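Local coordinates for protein carboxypeptidase A (PDB 1JQG) that is a mid-gut procarboxypeptidase of the M14 family that holds a zinc ion and probably cleaves C-terminal residues from peptides once activated, at residues 116-121 / 194-199. Numbering follows the deposited sequence.
Sequences LSFDKI and AIHKLV
ND1 of His-196 is the polar atom that comes nearest Phe-118, and at 4.1 Å from CE1 it makes only a van der Waals approach; the contact is ring against ring, with the His-196 methylene at the phenyl edge. The rings form a T-shaped pair, with the edge of the phenyl turned to one face of the imidazole. The centroids lie 5.3 Å apart and the planes stand at 79°. CE1 of Phe-118 sits over that face, displaced toward its rim, and comes within 3.9 Å of CG of His-196. Beside it, CZ of Phe-118 meets CB of His-196 at 3.8 Å, the methylene lying near the phenyl plane. In His-196, CG anti to the backbone N (chi1 170°) carries the imidazole over to the phenyl, and chi2 of -97° sets the turn of the ring that offers its face to the phenyl edge. Tyr-193 also meets the Phe-118 ring, and the Phe-118 side chain touches Glu-403 of helix 402-421. The pair thus packs the loop between helices 92-108 and 124-137 against helix 187-200 at the protein surface, away from the zinc. Replacing Phe-118 by an alanine would probably leave that imidazole face without its aromatic partner and open a gap beside Tyr-193. With the C-H at CE1 directed at a pi face and CZ against an aliphatic methylene, the attraction is probably mostly dispersion, with a weak electrostatic term.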
loop_
_atom_site.group_PDB
_atom_site.type_symbol
_atom_site.label_atom_id
_atom_site.label_comp_id
_atom_site.label_asym_id
_atom_site.label_seq_id
_atom_site.Cartn_x
_atom_site.Cartn_y
_atom_site.Cartn_z
ATOM N N LEU A 116 -15.726 -3.771 13.667
ATOM C CA LEU A 116 -15.674 -3.886 12.217
ATOM C C LEU A 116 -15.430 -5.326 11.793
ATOM O O LEU A 116 -14.426 -5.888 12.189
ATOM C CB LEU A 116 -14.588 -2.979 11.652
ATOM C CG LEU A 116 -14.773 -1.464 11.819
ATOM C CD1 LEU A 116 -13.682 -0.717 11.080
ATOM C CD2 LEU A 116 -16.107 -0.890 11.337
ATOM N N SER A 117 -16.345 -5.905 11.022
ATOM C CA SER A 117 -16.247 -7.270 10.540
ATOM C C SER A 117 -15.283 -7.383 9.364
ATOM O O SER A 117 -14.828 -6.364 8.837
ATOM C CB SER A 117 -17.644 -7.754 10.139
ATOM O OG SER A 117 -18.465 -7.963 11.286
ATOM N N PHE A 118 -15.013 -8.636 8.938
ATOM C CA PHE A 118 -14.164 -8.845 7.774
ATOM C C PHE A 118 -14.963 -9.383 6.584
ATOM O O PHE A 118 -14.467 -10.145 5.757
ATOM C CB PHE A 118 -12.990 -9.753 8.096
ATOM C CG PHE A 118 -12.162 -9.271 9.246
ATOM C CD1 PHE A 118 -12.359 -9.688 10.539
ATOM C CD2 PHE A 118 -11.159 -8.334 8.967
ATOM C CE1 PHE A 118 -11.568 -9.189 11.564
ATOM C CE2 PHE A 118 -10.367 -7.837 9.985
ATOM C CZ PHE A 118 -10.574 -8.266 11.280
ATOM N N ASP A 119 -16.198 -8.874 6.424
ATOM C CA ASP A 119 -17.024 -9.276 5.285
ATOM C C ASP A 119 -17.440 -8.091 4.405
ATOM O O ASP A 119 -18.316 -8.179 3.522
ATOM C CB ASP A 119 -18.254 -10.035 5.781
ATOM C CG ASP A 119 -19.138 -9.169 6.672
ATOM O OD1 ASP A 119 -20.281 -9.586 6.873
ATOM O OD2 ASP A 119 -18.712 -8.095 7.159
ATOM N N LYS A 120 -16.801 -6.931 4.628
ATOM C CA LYS A 120 -17.042 -5.785 3.768
ATOM C C LYS A 120 -15.943 -4.743 3.871
ATOM O O LYS A 120 -15.120 -4.841 4.767
ATOM C CB LYS A 120 -18.401 -5.143 4.078
ATOM C CG LYS A 120 -18.466 -4.414 5.435
ATOM C CD LYS A 120 -19.768 -3.638 5.515
ATOM C CE LYS A 120 -19.766 -2.662 6.678
ATOM N NZ LYS A 120 -19.184 -1.355 6.201
ATOM N N ILE A 121 -15.936 -3.756 2.991
ATOM C CA ILE A 121 -14.935 -2.704 2.970
ATOM C C ILE A 121 -15.523 -1.561 3.812
ATOM O O ILE A 121 -16.681 -1.165 3.648
ATOM C CB ILE A 121 -14.601 -2.220 1.553
ATOM C CG1 ILE A 121 -13.978 -3.326 0.679
ATOM C CG2 ILE A 121 -13.651 -1.047 1.466
ATOM C CD1 ILE A 121 -12.746 -3.952 1.286
ATOM N N ALA A 194 -4.725 -6.943 12.176
ATOM C CA ALA A 194 -3.672 -6.791 13.184
ATOM C C ALA A 194 -4.170 -6.161 14.483
ATOM O O ALA A 194 -3.748 -6.460 15.612
ATOM C CB ALA A 194 -2.515 -6.004 12.619
ATOM N N ILE A 195 -5.063 -5.178 14.383
ATOM C CA ILE A 195 -5.730 -4.568 15.526
ATOM C C ILE A 195 -6.627 -5.595 16.213
ATOM O O ILE A 195 -6.771 -5.606 17.448
ATOM C CB ILE A 195 -6.569 -3.355 15.062
ATOM C CG1 ILE A 195 -5.649 -2.233 14.571
ATOM C CG2 ILE A 195 -7.450 -2.844 16.168
ATOM C CD1 ILE A 195 -6.326 -1.031 13.944
ATOM N N HIS A 196 -7.288 -6.445 15.388
ATOM C CA HIS A 196 -8.239 -7.414 15.898
ATOM C C HIS A 196 -7.541 -8.468 16.733
ATOM O O HIS A 196 -8.007 -8.893 17.782
ATOM C CB HIS A 196 -9.076 -7.982 14.754
ATOM C CG HIS A 196 -9.930 -9.163 15.104
ATOM N ND1 HIS A 196 -9.630 -10.498 14.898
ATOM C CD2 HIS A 196 -11.143 -9.134 15.693
ATOM C CE1 HIS A 196 -10.620 -11.243 15.350
ATOM N NE2 HIS A 196 -11.538 -10.440 15.841
ATOM N N LYS A 197 -6.399 -8.946 16.280
ATOM C CA LYS A 197 -5.649 -9.971 17.037
ATOM C C LYS A 197 -4.838 -9.418 18.203
ATOM O O LYS A 197 -4.554 -10.138 19.137
ATOM C CB LYS A 197 -4.690 -10.766 16.140
ATOM C CG LYS A 197 -5.439 -11.718 15.190
ATOM C CD LYS A 197 -6.009 -12.808 16.098
ATOM C CE LYS A 197 -6.873 -13.789 15.325
ATOM N NZ LYS A 197 -7.226 -14.881 16.305
ATOM N N LEU A 198 -4.482 -8.126 18.172
ATOM C CA LEU A 198 -3.758 -7.515 19.275
ATOM C C LEU A 198 -4.671 -6.932 20.347
ATOM O O LEU A 198 -4.229 -6.639 21.454
ATOM C CB LEU A 198 -2.803 -6.439 18.739
ATOM C CG LEU A 198 -1.678 -6.882 17.832
ATOM C CD1 LEU A 198 -0.978 -5.663 17.250
ATOM C CD2 LEU A 198 -0.646 -7.746 18.540
ATOM N N VAL A 199 -5.926 -6.693 20.028
ATOM C CA VAL A 199 -6.866 -6.068 20.959
ATOM C C VAL A 199 -8.089 -6.930 21.223
ATOM O O VAL A 199 -8.341 -7.120 22.398
ATOM C CB VAL A 199 -7.321 -4.686 20.431
ATOM C CG1 VAL A 199 -8.214 -3.908 21.386
ATOM C CG2 VAL A 199 -6.124 -3.808 20.058
#